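Local coordinates for protein genome packaging NTPase B204 (Sulfolobus turreted icosahedral virus 2, PDB 4KFS) that probably hydrolyses nucleoside triphosphates to power packaging of the viral genome, at residues I155-R160 with Y186-Y191; V10-S15 with T137-D142. All coordinates share one frame; numbering follows the deposited sequence.

Interaction 1 of 2, residues I155-R160 with Y186-Y191; sequences IMFYTR and YHFLIY. With AMP (adenosine monophosphate), chain C.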
# COMPACT_ATOMS: atom_id res chain seq x y z
N ILE A 155 -8.07 0.21 -4.45
CA ILE A 155 -7.92 0.17 -5.89
C ILE A 155 -7.86 -1.28 -6.34
O ILE A 155 -7.10 -2.06 -5.78
CB ILE A 155 -6.64 0.89 -6.32
CG1 ILE A 155 -6.77 2.40 -6.03
CG2 ILE A 155 -6.32 0.62 -7.78
CD1 ILE A 155 -5.54 3.21 -6.44
N MET A 156 -8.67 -1.65 -7.32
CA MET A 156 -8.72 -3.03 -7.78
C MET A 156 -8.68 -3.13 -9.30
O MET A 156 -9.38 -2.40 -10.01
CB MET A 156 -9.97 -3.73 -7.22
CG MET A 156 -9.98 -3.87 -5.67
SD MET A 156 -11.59 -4.45 -5.06
CE MET A 156 -12.48 -2.91 -4.95
N PHE A 157 -7.85 -4.04 -9.80
CA PHE A 157 -7.81 -4.37 -11.22
C PHE A 157 -8.75 -5.55 -11.51
O PHE A 157 -9.37 -6.09 -10.60
CB PHE A 157 -6.36 -4.66 -11.63
CG PHE A 157 -5.48 -3.45 -11.62
CD1 PHE A 157 -5.22 -2.75 -12.79
CD2 PHE A 157 -4.92 -2.98 -10.43
CE1 PHE A 157 -4.42 -1.62 -12.78
CE2 PHE A 157 -4.10 -1.85 -10.43
CZ PHE A 157 -3.86 -1.17 -11.60
N TYR A 158 -8.88 -5.92 -12.78
CA TYR A 158 -9.86 -6.95 -13.16
C TYR A 158 -9.76 -8.24 -12.33
O TYR A 158 -8.66 -8.69 -12.00
CB TYR A 158 -9.75 -7.25 -14.67
CG TYR A 158 -10.36 -8.57 -15.06
CD1 TYR A 158 -11.70 -8.68 -15.38
CD2 TYR A 158 -9.58 -9.72 -15.07
CE1 TYR A 158 -12.25 -9.90 -15.71
CE2 TYR A 158 -10.12 -10.93 -15.39
CZ TYR A 158 -11.45 -11.03 -15.71
OH TYR A 158 -11.97 -12.26 -16.03
N THR A 159 -10.91 -8.80 -11.95
CA THR A 159 -10.99 -10.18 -11.50
C THR A 159 -12.40 -10.73 -11.65
O THR A 159 -13.37 -9.99 -11.52
CB THR A 159 -10.57 -10.38 -10.02
OG1 THR A 159 -10.59 -11.78 -9.73
CG2 THR A 159 -11.54 -9.67 -9.08
N ARG A 160 -12.50 -12.03 -11.92
CA ARG A 160 -13.78 -12.73 -11.85
C ARG A 160 -13.72 -13.98 -10.97
O ARG A 160 -14.63 -14.81 -10.99
CB ARG A 160 -14.31 -13.07 -13.26
CG ARG A 160 -14.86 -11.86 -13.98
CD ARG A 160 -15.34 -12.18 -15.39
NE ARG A 160 -15.73 -10.94 -16.07
CZ ARG A 160 -16.60 -10.88 -17.07
NH1 ARG A 160 -17.16 -11.99 -17.54
NH2 ARG A 160 -16.89 -9.71 -17.62
N TYR A 186 -5.57 -2.86 -17.70
CA TYR A 186 -4.97 -1.68 -17.07
C TYR A 186 -5.98 -0.67 -16.54
O TYR A 186 -5.58 0.34 -15.97
CB TYR A 186 -3.95 -0.97 -17.97
CG TYR A 186 -2.91 -1.87 -18.56
CD1 TYR A 186 -2.32 -2.87 -17.80
CD2 TYR A 186 -2.52 -1.73 -19.89
CE1 TYR A 186 -1.35 -3.70 -18.35
CE2 TYR A 186 -1.56 -2.56 -20.45
CZ TYR A 186 -0.98 -3.54 -19.67
OH TYR A 186 -0.04 -4.37 -20.22
N HIS A 187 -7.27 -0.93 -16.72
CA HIS A 187 -8.28 -0.12 -16.06
C HIS A 187 -8.37 -0.55 -14.60
O HIS A 187 -8.08 -1.70 -14.27
CB HIS A 187 -9.64 -0.27 -16.74
CG HIS A 187 -9.66 0.16 -18.17
ND1 HIS A 187 -8.86 -0.42 -19.13
CD2 HIS A 187 -10.38 1.12 -18.80
CE1 HIS A 187 -9.11 0.15 -20.30
NE2 HIS A 187 -10.03 1.08 -20.13
N PHE A 188 -8.77 0.36 -13.72
CA PHE A 188 -8.90 -0.00 -12.31
C PHE A 188 -10.05 0.72 -11.60
O PHE A 188 -10.35 1.89 -11.88
CB PHE A 188 -7.56 0.18 -11.57
CG PHE A 188 -6.98 1.57 -11.67
CD1 PHE A 188 -6.13 1.91 -12.71
CD2 PHE A 188 -7.27 2.53 -10.70
CE1 PHE A 188 -5.59 3.18 -12.81
CE2 PHE A 188 -6.73 3.80 -10.79
CZ PHE A 188 -5.89 4.13 -11.84
N LEU A 189 -10.69 0.01 -10.70
CA LEU A 189 -11.77 0.59 -9.92
C LEU A 189 -11.19 1.29 -8.69
O LEU A 189 -10.32 0.73 -8.02
CB LEU A 189 -12.72 -0.52 -9.51
CG LEU A 189 -14.02 -0.20 -8.77
CD1 LEU A 189 -14.99 -1.33 -9.04
CD2 LEU A 189 -13.79 -0.05 -7.28
N ILE A 190 -11.67 2.49 -8.38
CA ILE A 190 -11.31 3.14 -7.11
C ILE A 190 -12.51 3.20 -6.16
O ILE A 190 -13.52 3.82 -6.47
CB ILE A 190 -10.76 4.56 -7.30
CG1 ILE A 190 -9.57 4.56 -8.25
CG2 ILE A 190 -10.35 5.16 -5.95
CD1 ILE A 190 -9.01 5.94 -8.51
N TYR A 191 -12.40 2.53 -5.01
CA TYR A 191 -13.47 2.61 -4.03
C TYR A 191 -13.04 3.52 -2.90
O TYR A 191 -11.98 3.33 -2.28
CB TYR A 191 -13.89 1.23 -3.52
CG TYR A 191 -15.01 1.29 -2.47
CD1 TYR A 191 -16.32 1.53 -2.84
CD2 TYR A 191 -14.73 1.12 -1.12
CE1 TYR A 191 -17.34 1.60 -1.91
CE2 TYR A 191 -15.74 1.18 -0.18
CZ TYR A 191 -17.05 1.42 -0.58
OH TYR A 191 -18.06 1.50 0.35
P AMP C . 2.55 -4.67 -13.33
O1P AMP C . 1.28 -5.27 -12.75
O2P AMP C . 3.85 -5.39 -13.07
O3P AMP C . 2.67 -3.22 -12.92
O5' AMP C . 2.37 -4.45 -14.89
C5' AMP C . 2.73 -3.21 -15.49
C4' AMP C . 3.24 -3.41 -16.90
O4' AMP C . 2.18 -3.10 -17.84
C3' AMP C . 4.38 -2.49 -17.33
O3' AMP C . 5.64 -2.93 -16.86
C2' AMP C . 4.25 -2.47 -18.85
O2' AMP C . 4.88 -3.60 -19.43
C1' AMP C . 2.74 -2.61 -19.04
N9 AMP C . 2.09 -1.32 -19.38
C8 AMP C . 2.36 -0.62 -20.50
N7 AMP C . 1.62 0.52 -20.54
C5 AMP C . 0.86 0.55 -19.44
C6 AMP C . -0.14 1.49 -18.88
N6 AMP C . -0.47 2.62 -19.55
N1 AMP C . -0.71 1.17 -17.71
C2 AMP C . -0.37 0.04 -17.06
N3 AMP C . 0.54 -0.86 -17.49
C4 AMP C . 1.17 -0.67 -18.67
O HOH W 1 -7.91 -4.29 -14.99
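Met156 and Leu189 form an antiparallel hydrogen-bonded pair, with Met156 N giving to Leu189 O at 3.0 Å and Leu189 N to Met156 O at 2.8 Å. Ile155 and Ile190 follow as the adjoining non-hydrogen-bonded pair. On the Met156 side of the sheet, Met156 runs alongside Leu189, and the bend at chi3 (-85°) sets its methyl CE 3.9 Å from Leu189 CD2. The opposite face carries Ile155. With CG between the backbone N and the carbonyl carbon (chi1 56°), the Phe188 ring lies alongside Ile155, Phe188 CD2 3.6 Å from Ile155 CG2. Phe188 CB sits over the centre of the Phe157 ring, a CH-pi contact with CB 3.8 Å from the ring centroid, while the two rings are inclined at 44°. Past the paired residues the segments diverge, and one water spans them, accepting from Tyr158 N and donating to His187 O. Tyr186 turns outward and lays a ring face against the adenine of AMP. Helix 174-180 covers Met156, and helix 17-31 packs on Ile155 and Phe188. The contact thus joins strand 153-156, next to 6-10 in the parallel part of the sheet, to the antiparallel strands 188-192 and 197-201.

Interaction 2 of 2, residues V10-S15 with T137-D142; sequences VGRKKS and TQRVYD. With AMP (adenosine monophosphate), chain C.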
# COMPACT_ATOMS: atom_id res chain seq x y z
N VAL A 10 -4.97 -3.84 -5.24
CA VAL A 10 -5.18 -5.26 -5.45
C VAL A 10 -5.21 -5.58 -6.95
O VAL A 10 -6.04 -5.05 -7.69
CB VAL A 10 -6.49 -5.75 -4.81
CG1 VAL A 10 -6.58 -7.27 -4.87
CG2 VAL A 10 -6.57 -5.28 -3.36
N GLY A 11 -4.30 -6.45 -7.38
CA GLY A 11 -4.28 -6.91 -8.75
C GLY A 11 -3.18 -7.93 -8.95
O GLY A 11 -2.19 -7.93 -8.23
N ARG A 12 -3.35 -8.78 -9.95
CA ARG A 12 -2.38 -9.83 -10.23
C ARG A 12 -1.09 -9.31 -10.88
O ARG A 12 -0.96 -8.12 -11.19
CB ARG A 12 -3.02 -10.92 -11.10
CG ARG A 12 -4.15 -11.69 -10.41
CD ARG A 12 -5.11 -12.25 -11.43
NE ARG A 12 -5.78 -13.49 -11.00
CZ ARG A 12 -6.85 -13.52 -10.21
NH1 ARG A 12 -7.37 -12.39 -9.73
NH2 ARG A 12 -7.40 -14.69 -9.87
N LYS A 13 -0.14 -10.22 -11.07
CA LYS A 13 1.11 -9.87 -11.73
C LYS A 13 0.80 -9.39 -13.14
O LYS A 13 -0.01 -10.00 -13.84
CB LYS A 13 2.05 -11.08 -11.75
CG LYS A 13 3.51 -10.73 -11.69
CD LYS A 13 4.33 -11.91 -11.21
CE LYS A 13 5.71 -11.47 -10.76
NZ LYS A 13 5.62 -10.46 -9.66
N LYS A 14 1.41 -8.27 -13.51
CA LYS A 14 1.24 -7.63 -14.82
C LYS A 14 -0.12 -6.95 -15.00
O LYS A 14 -0.42 -6.46 -16.09
CB LYS A 14 1.54 -8.60 -15.97
N SER A 15 -0.92 -6.87 -13.93
CA SER A 15 -2.21 -6.20 -14.00
C SER A 15 -2.06 -4.70 -14.15
O SER A 15 -2.93 -4.04 -14.69
CB SER A 15 -3.04 -6.49 -12.75
OG SER A 15 -2.46 -5.82 -11.65
N THR A 137 -1.19 -6.00 -3.03
CA THR A 137 -1.28 -7.44 -2.93
C THR A 137 -1.84 -8.03 -4.22
O THR A 137 -2.47 -7.34 -5.00
CB THR A 137 -2.14 -7.88 -1.73
OG1 THR A 137 -2.25 -9.31 -1.71
CG2 THR A 137 -3.53 -7.26 -1.79
N GLN A 138 -1.60 -9.32 -4.40
CA GLN A 138 -2.02 -10.03 -5.60
C GLN A 138 -3.51 -10.35 -5.58
O GLN A 138 -4.22 -10.07 -6.53
CB GLN A 138 -1.22 -11.32 -5.76
CG GLN A 138 0.29 -11.07 -5.86
CD GLN A 138 0.63 -10.22 -7.07
OE1 GLN A 138 1.28 -9.18 -6.96
NE2 GLN A 138 0.16 -10.65 -8.23
N ARG A 139 -3.99 -10.94 -4.49
CA ARG A 139 -5.39 -11.33 -4.39
C ARG A 139 -6.06 -10.66 -3.19
O ARG A 139 -5.43 -10.49 -2.15
CB ARG A 139 -5.50 -12.85 -4.23
CG ARG A 139 -4.82 -13.65 -5.33
CD ARG A 139 -5.71 -13.77 -6.57
NE ARG A 139 -5.02 -14.45 -7.67
CZ ARG A 139 -5.20 -15.73 -8.01
NH1 ARG A 139 -6.06 -16.49 -7.35
NH2 ARG A 139 -4.53 -16.24 -9.04
N VAL A 140 -7.34 -10.31 -3.32
CA VAL A 140 -8.05 -9.69 -2.21
C VAL A 140 -7.88 -10.48 -0.90
O VAL A 140 -7.64 -9.89 0.16
CB VAL A 140 -9.56 -9.47 -2.54
CG1 VAL A 140 -10.27 -10.77 -2.67
CG2 VAL A 140 -10.22 -8.63 -1.47
N TYR A 141 -7.94 -11.81 -0.98
CA TYR A 141 -7.97 -12.65 0.22
C TYR A 141 -6.62 -12.95 0.84
O TYR A 141 -6.53 -13.77 1.76
CB TYR A 141 -8.74 -13.96 -0.06
CG TYR A 141 -8.28 -14.71 -1.29
CD1 TYR A 141 -7.03 -15.32 -1.34
CD2 TYR A 141 -9.11 -14.82 -2.41
CE1 TYR A 141 -6.61 -16.01 -2.50
CE2 TYR A 141 -8.72 -15.51 -3.54
CZ TYR A 141 -7.47 -16.10 -3.58
OH TYR A 141 -7.10 -16.78 -4.72
N ASP A 142 -5.57 -12.30 0.33
CA ASP A 142 -4.22 -12.42 0.89
C ASP A 142 -4.12 -11.69 2.24
O ASP A 142 -3.36 -12.09 3.11
CB ASP A 142 -3.17 -11.81 -0.05
CG ASP A 142 -3.03 -12.55 -1.38
OD1 ASP A 142 -3.45 -13.73 -1.49
OD2 ASP A 142 -2.46 -11.95 -2.33
P AMP C . 2.55 -4.67 -13.33
O1P AMP C . 1.28 -5.27 -12.75
O2P AMP C . 3.85 -5.39 -13.07
O3P AMP C . 2.67 -3.22 -12.92
O5' AMP C . 2.37 -4.45 -14.89
C5' AMP C . 2.73 -3.21 -15.49
C4' AMP C . 3.24 -3.41 -16.90
O4' AMP C . 2.18 -3.10 -17.84
C3' AMP C . 4.38 -2.49 -17.33
O3' AMP C . 5.64 -2.93 -16.86
C2' AMP C . 4.25 -2.47 -18.85
O2' AMP C . 4.88 -3.60 -19.43
C1' AMP C . 2.74 -2.61 -19.04
N9 AMP C . 2.09 -1.32 -19.38
C8 AMP C . 2.36 -0.62 -20.50
N7 AMP C . 1.62 0.52 -20.54
C5 AMP C . 0.86 0.55 -19.44
C6 AMP C . -0.14 1.49 -18.88
N6 AMP C . -0.47 2.62 -19.55
N1 AMP C . -0.71 1.17 -17.71
C2 AMP C . -0.37 0.04 -17.06
N3 AMP C . 0.54 -0.86 -17.49
C4 AMP C . 1.17 -0.67 -18.67
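Val10 and Thr137 pair as parallel strand ends, and Gly11 N donates to Thr137 O at 3.1 Å. The chain from Val10 onward leaves strand 6-10 for helix 17-31 in the strand-loop-helix arrangement of a probable Walker A P-loop, as expected of a packaging NTPase. On the shared sheet face Val10 CG2 lies 4.0 Å from Thr137 CG2, while the other branch, CG1, leans on the backbone around Arg139 and Val140. Gln138, bent at chi2 (-61°), folds its amide back toward the loop, so that Gln138 NE2 comes within 2.9 Å of Lys13 N; both are donors, and the approach is not a hydrogen bond. Its OE1 is instead engaged by Lys17 NZ, which also bonds Gly11 O.

Farther along the loop, the guanidinium of Arg12 lies flat on that of Arg139, centres 3.5 Å apart and planes 18° from parallel. Arg12 NH1 makes a salt bridge with Glu164, and both arginine side chains also touch Glu161. Arg139 NH1 in turn donates to Tyr141 OH at 2.8 Å, tilted from the guanidinium plane, and that hydroxyl has a further partner in Glu161. At the backbone, Arg139 N reaches Asp142 OD2 from above the carboxylate plane, tying down the start of the 3-10 segment 140-142. On the ligand side, a type II turn from Arg12 to Ser15 presents Lys14 N and Ser15 N to the AMP phosphate. Ser15 N closes the turn on Arg12 O at 3.0 Å, and Ser15 OG adds a second bond to that oxygen, on a lone pair, at 2.8 Å.

How the interactions relate
Interactions 1 and 2 lie with their centres about 10 Å apart and share the seam between strands 6-10 and 153-156. Val10 N approaches Ile155 O at 2.8 Å and Val10 O approaches Phe157 N at 3.0 Å, both probable hydrogen bonds, so the residue that leads into the P-loop is held between Thr137 and strand 153-156. Phe157 also packs against the loop, its CD1 3.2 Å from Ser15 O. The nucleotide spans both contacts: Ser15 N lies 3.0 Å from AMP O1P, whereas Tyr186 OH lies 3.5 Å from AMP C1'. Interaction 2 thus meets the phosphate and interaction 1 the base and ribose, with Gly16 N, Tyr19 N and Ile204 O adding hydrogen bonds to the nucleotide.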